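Cellulosomal scaffoldin adaptor protein B (Acetivibrio cellulolyticus, PDB 3BWZ) serves as an adaptor scaffoldin of the cellulosome, this chain being one of its type II cohesin modules, a domain type that binds dockerin partners. Local coordinates at residues A[119-131]-A[159-171]. Numbering follows the deposited sequence.
Sequences KVLKEETSSISFE and VIQPAVINLDMIK
Ser126 to Ile128 pair with Ala163 to Ile165 as antiparallel strands of the cohesin beta-sandwich, the axes of segments 126-130 and 163-165 approaching to 4.7 Å, with Ser126–Ile165 and Ile128–Ala163 as hydrogen-bonded pairs on either side of the non-hydrogen-bonded pair Ser127–Val164. The pairing joins strand 158-165, the last of the chain, which also runs parallel to strand 6-11, to strand 126-130, whose other neighbour is strand 34-42. Ile128, Ala163 and Ile165 turn to the buried face, where Ala163 meets Ile9 and Ile165 meets Val22; Ser127 and Val164 occupy the other.

Both ends show how side chains can prolong a strand pairing where the backbone-to-backbone hydrogen bonds stop. At the cis peptide before Pro162 the chain swerves, and Gln161 substitutes its amide: with CG wedged between backbone N and carbonyl carbon (chi1 63°) and a second bend at chi2, OE1 accepts from Phe130 N at 3.1 Å, the donor standing well above the amide plane. A water joins Gln161 NE2 to Phe130 O, while Phe130 CD1 meets Val159 CG1 at 3.8 Å.

At the far end Asn166, with positive phi (65°), turns the chain out of the sheet. Its OD1 accepts from Ala16 N, and its ND2 reaches a water that also bonds Lys122 O and Glu124 O. Glu123, bent at chi2, crosses the Asn166 side chain at about a right angle, its carboxylate plane 54° from the amide plane. Thr125 OG1 donates to Asn166 O at 2.7 Å from above the carbonyl plane, and accepts from a second water that also donates to Leu167 O.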
loop_
_atom_site.group_PDB
_atom_site.type_symbol
_atom_site.label_atom_id
_atom_site.label_comp_id
_atom_site.label_asym_id
_atom_site.label_seq_id
_atom_site.Cartn_x
_atom_site.Cartn_y
_atom_site.Cartn_z
ATOM N N LYS A 119 -8.607 -11.543 -2.049
ATOM C CA LYS A 119 -9.739 -12.437 -2.265
ATOM C C LYS A 119 -10.660 -12.376 -1.057
ATOM O O LYS A 119 -10.205 -12.472 0.087
ATOM C CB LYS A 119 -9.217 -13.851 -2.491
ATOM C CG LYS A 119 -10.173 -15.013 -2.744
ATOM C CD LYS A 119 -9.470 -16.387 -2.455
ATOM C CE LYS A 119 -8.164 -16.609 -3.218
ATOM N NZ LYS A 119 -7.430 -17.856 -2.769
ATOM N N VAL A 120 -11.962 -12.242 -1.311
ATOM C CA VAL A 120 -12.952 -12.174 -0.248
ATOM C C VAL A 120 -13.310 -13.592 0.202
ATOM O O VAL A 120 -13.919 -14.364 -0.551
ATOM C CB VAL A 120 -14.223 -11.422 -0.711
ATOM C CG1 VAL A 120 -15.265 -11.412 0.397
ATOM C CG2 VAL A 120 -13.847 -9.995 -1.161
ATOM N N LEU A 121 -12.921 -13.914 1.426
ATOM C CA LEU A 121 -13.205 -15.232 2.009
ATOM C C LEU A 121 -14.600 -15.297 2.629
ATOM O O LEU A 121 -15.257 -16.343 2.580
ATOM C CB LEU A 121 -12.186 -15.578 3.096
ATOM C CG LEU A 121 -10.717 -15.539 2.657
ATOM C CD1 LEU A 121 -9.785 -15.920 3.827
ATOM C CD2 LEU A 121 -10.470 -16.413 1.431
ATOM N N LYS A 122 -14.998 -14.196 3.262
ATOM C CA LYS A 122 -16.259 -14.097 4.009
ATOM C C LYS A 122 -16.912 -12.775 3.707
ATOM O O LYS A 122 -16.224 -11.767 3.574
ATOM C CB LYS A 122 -16.013 -14.187 5.528
ATOM C CG LYS A 122 -15.300 -15.423 5.974
ATOM C CD LYS A 122 -15.210 -15.517 7.497
ATOM C CE LYS A 122 -16.532 -15.814 8.165
ATOM N NZ LYS A 122 -17.078 -17.141 7.755
ATOM N N GLU A 123 -18.234 -12.788 3.632
ATOM C CA GLU A 123 -19.007 -11.602 3.393
ATOM C C GLU A 123 -19.320 -10.900 4.701
ATOM O O GLU A 123 -20.279 -11.220 5.387
ATOM C CB GLU A 123 -20.283 -11.998 2.647
ATOM C CG GLU A 123 -21.082 -10.858 2.080
ATOM C CD GLU A 123 -20.478 -10.228 0.881
ATOM O OE1 GLU A 123 -21.050 -9.247 0.379
ATOM O OE2 GLU A 123 -19.414 -10.687 0.425
ATOM N N GLU A 124 -18.456 -9.971 5.068
ATOM C CA GLU A 124 -18.497 -9.282 6.338
ATOM C C GLU A 124 -17.849 -7.922 6.150
ATOM O O GLU A 124 -16.813 -7.828 5.499
ATOM C CB GLU A 124 -17.675 -10.114 7.339
ATOM C CG GLU A 124 -17.400 -9.599 8.724
ATOM C CD GLU A 124 -16.557 -10.620 9.510
ATOM O OE1 GLU A 124 -15.806 -10.204 10.401
ATOM O OE2 GLU A 124 -16.619 -11.826 9.166
ATOM N N THR A 125 -18.379 -6.896 6.791
ATOM C CA THR A 125 -17.766 -5.588 6.753
ATOM C C THR A 125 -16.357 -5.702 7.331
ATOM O O THR A 125 -16.171 -6.260 8.413
ATOM C CB THR A 125 -18.583 -4.592 7.590
ATOM O OG1 THR A 125 -19.953 -4.683 7.188
ATOM C CG2 THR A 125 -18.054 -3.160 7.427
ATOM N N SER A 126 -15.363 -5.146 6.660
ATOM C CA SER A 126 -13.985 -5.313 7.091
ATOM C C SER A 126 -13.115 -4.171 6.566
ATOM O O SER A 126 -13.355 -3.611 5.505
ATOM C CB SER A 126 -13.493 -6.661 6.557
ATOM O OG SER A 126 -12.318 -7.116 7.218
ATOM N N SER A 127 -12.067 -3.887 7.307
ATOM C CA SER A 127 -11.177 -2.761 7.037
ATOM C C SER A 127 -9.806 -3.195 6.561
ATOM O O SER A 127 -9.249 -4.178 7.067
ATOM C CB SER A 127 -10.976 -1.958 8.314
ATOM O OG SER A 127 -12.196 -1.374 8.681
ATOM N N ILE A 128 -9.244 -2.432 5.626
ATOM C CA ILE A 128 -7.860 -2.543 5.216
ATOM C C ILE A 128 -7.222 -1.235 5.680
ATOM O O ILE A 128 -7.614 -0.154 5.241
ATOM C CB ILE A 128 -7.735 -2.739 3.676
ATOM C CG1 ILE A 128 -8.453 -4.034 3.236
ATOM C CG2 ILE A 128 -6.267 -2.789 3.262
ATOM C CD1 ILE A 128 -8.816 -4.011 1.756
ATOM N N SER A 129 -6.248 -1.332 6.570
ATOM C CA SER A 129 -5.703 -0.167 7.234
ATOM C C SER A 129 -4.195 -0.075 7.068
ATOM O O SER A 129 -3.537 -1.036 6.660
ATOM C CB SER A 129 -5.969 -0.196 8.722
ATOM O OG SER A 129 -5.611 -1.393 9.302
ATOM N N PHE A 130 -3.659 1.100 7.402
ATOM C CA PHE A 130 -2.242 1.217 7.739
ATOM C C PHE A 130 -2.192 1.335 9.242
ATOM O O PHE A 130 -3.053 1.972 9.841
ATOM C CB PHE A 130 -1.623 2.480 7.183
ATOM C CG PHE A 130 -1.492 2.521 5.695
ATOM C CD1 PHE A 130 -1.896 3.638 4.987
ATOM C CD2 PHE A 130 -0.827 1.516 5.023
ATOM C CE1 PHE A 130 -1.712 3.736 3.638
ATOM C CE2 PHE A 130 -0.649 1.594 3.649
ATOM C CZ PHE A 130 -1.093 2.727 2.958
ATOM N N GLU A 131 -1.180 0.749 9.878
ATOM C CA GLU A 131 -1.083 0.716 11.352
ATOM C C GLU A 131 0.350 0.965 11.802
ATOM O O GLU A 131 1.279 0.425 11.204
ATOM C CB GLU A 131 -1.558 -0.642 11.882
ATOM C CG GLU A 131 -3.081 -0.837 11.781
ATOM C CD GLU A 131 -3.627 -1.853 12.788
ATOM O OE1 GLU A 131 -4.768 -1.672 13.261
ATOM O OE2 GLU A 131 -2.917 -2.829 13.121
ATOM N N VAL A 159 -3.036 10.752 5.971
ATOM C CA VAL A 159 -3.041 9.315 5.775
ATOM C C VAL A 159 -4.498 8.877 5.810
ATOM O O VAL A 159 -5.123 8.858 6.885
ATOM C CB VAL A 159 -2.177 8.588 6.827
ATOM C CG1 VAL A 159 -2.202 7.098 6.557
ATOM C CG2 VAL A 159 -0.754 9.122 6.817
ATOM N N ILE A 160 -5.053 8.617 4.622
ATOM C CA ILE A 160 -6.481 8.400 4.459
ATOM C C ILE A 160 -6.727 6.878 4.428
ATOM O O ILE A 160 -6.431 6.190 3.455
ATOM C CB ILE A 160 -7.019 9.106 3.172
ATOM C CG1 ILE A 160 -6.646 10.593 3.137
ATOM C CG2 ILE A 160 -8.517 8.895 3.006
ATOM C CD1 ILE A 160 -6.828 11.228 1.778
ATOM N N GLN A 161 -7.253 6.391 5.537
ATOM C CA GLN A 161 -7.407 4.977 5.816
ATOM C C GLN A 161 -8.198 4.887 7.124
ATOM O O GLN A 161 -8.109 5.788 7.942
ATOM C CB GLN A 161 -6.031 4.284 5.942
ATOM C CG GLN A 161 -5.161 4.783 7.105
ATOM C CD GLN A 161 -5.412 4.092 8.401
ATOM O OE1 GLN A 161 -5.853 2.952 8.438
ATOM N NE2 GLN A 161 -5.072 4.770 9.499
ATOM N N PRO A 162 -8.944 3.801 7.358
ATOM C CA PRO A 162 -8.992 2.582 6.586
ATOM C C PRO A 162 -9.862 2.641 5.342
ATOM O O PRO A 162 -10.755 3.484 5.229
ATOM C CB PRO A 162 -9.593 1.582 7.582
ATOM C CG PRO A 162 -10.501 2.397 8.398
ATOM C CD PRO A 162 -9.791 3.715 8.563
ATOM N N ALA A 163 -9.600 1.725 4.421
ATOM C CA ALA A 163 -10.521 1.429 3.325
ATOM C C ALA A 163 -11.437 0.329 3.838
ATOM O O ALA A 163 -10.984 -0.627 4.429
ATOM C CB ALA A 163 -9.756 0.955 2.098
ATOM N N VAL A 164 -12.729 0.459 3.615
ATOM C CA VAL A 164 -13.717 -0.486 4.158
ATOM C C VAL A 164 -14.430 -1.178 3.018
ATOM O O VAL A 164 -14.933 -0.526 2.091
ATOM C CB VAL A 164 -14.706 0.197 5.101
ATOM C CG1 VAL A 164 -15.746 -0.808 5.608
ATOM C CG2 VAL A 164 -13.942 0.826 6.256
ATOM N N ILE A 165 -14.477 -2.506 3.074
ATOM C CA ILE A 165 -15.224 -3.297 2.111
ATOM C C ILE A 165 -16.482 -3.842 2.787
ATOM O O ILE A 165 -16.455 -4.222 3.959
ATOM C CB ILE A 165 -14.350 -4.471 1.531
ATOM C CG1 ILE A 165 -15.027 -5.131 0.305
ATOM C CG2 ILE A 165 -13.953 -5.473 2.606
ATOM C CD1 ILE A 165 -15.178 -4.231 -0.900
ATOM N N ASN A 166 -17.566 -3.897 2.030
ATOM C CA ASN A 166 -18.783 -4.574 2.466
ATOM C C ASN A 166 -19.461 -3.936 3.668
ATOM O O ASN A 166 -20.079 -4.636 4.463
ATOM C CB ASN A 166 -18.535 -6.071 2.642
ATOM C CG ASN A 166 -18.482 -6.778 1.314
ATOM O OD1 ASN A 166 -19.152 -6.368 0.371
ATOM N ND2 ASN A 166 -17.702 -7.848 1.213
ATOM N N LEU A 167 -19.422 -2.604 3.766
ATOM C CA LEU A 167 -20.340 -1.904 4.650
ATOM C C LEU A 167 -21.768 -2.288 4.267
ATOM O O LEU A 167 -22.569 -2.654 5.120
ATOM C CB LEU A 167 -20.109 -0.376 4.582
ATOM C CG LEU A 167 -20.608 0.567 5.655
ATOM C CD1 LEU A 167 -22.091 0.711 5.622
ATOM C CD2 LEU A 167 -20.027 0.224 7.033
ATOM N N ASP A 168 -22.083 -2.165 2.978
ATOM C CA ASP A 168 -23.279 -2.755 2.380
ATOM C C ASP A 168 -22.871 -4.068 1.726
ATOM O O ASP A 168 -21.804 -4.152 1.121
ATOM C CB ASP A 168 -23.863 -1.833 1.335
ATOM C CG ASP A 168 -24.238 -0.508 1.918
ATOM O OD1 ASP A 168 -25.039 -0.400 2.847
ATOM O OD2 ASP A 168 -23.622 0.506 1.465
ATOM N N MET A 169 -23.735 -5.073 1.850
ATOM C CA MET A 169 -23.488 -6.412 1.331
ATOM C C MET A 169 -24.676 -6.895 0.528
ATOM O O MET A 169 -25.826 -6.573 0.841
ATOM C CB MET A 169 -23.266 -7.364 2.497
ATOM C CG MET A 169 -21.866 -7.234 3.043
ATOM S SD MET A 169 -21.634 -8.082 4.600
ATOM C CE MET A 169 -22.446 -6.908 5.695
ATOM N N ILE A 170 -24.403 -7.658 -0.531
ATOM C CA ILE A 170 -25.465 -8.303 -1.299
ATOM C C ILE A 170 -25.674 -9.659 -0.637
ATOM O O ILE A 170 -25.055 -10.663 -0.977
ATOM C CB ILE A 170 -25.154 -8.406 -2.808
ATOM C CG1 ILE A 170 -25.205 -7.023 -3.493
ATOM C CG2 ILE A 170 -26.224 -9.224 -3.514
ATOM C CD1 ILE A 170 -24.168 -6.005 -3.105
ATOM N N LYS A 171 -26.558 -9.639 0.341
ATOM C CA LYS A 171 -26.808 -10.767 1.224
ATOM C C LYS A 171 -28.229 -10.622 1.713
ATOM O O LYS A 171 -28.544 -9.664 2.394
ATOM C CB LYS A 171 -25.835 -10.726 2.403
ATOM C CG LYS A 171 -24.458 -11.291 2.114
ATOM C CD LYS A 171 -24.462 -12.803 1.875
ATOM C CE LYS A 171 -24.553 -13.191 0.396
ATOM N NZ LYS A 171 -24.425 -14.672 0.245
HETATM O O HOH W 1 -15.885 -8.949 3.142
HETATM O O HOH W 2 -22.200 -3.178 7.736
HETATM O O HOH W 3 -3.907 3.208 12.031
#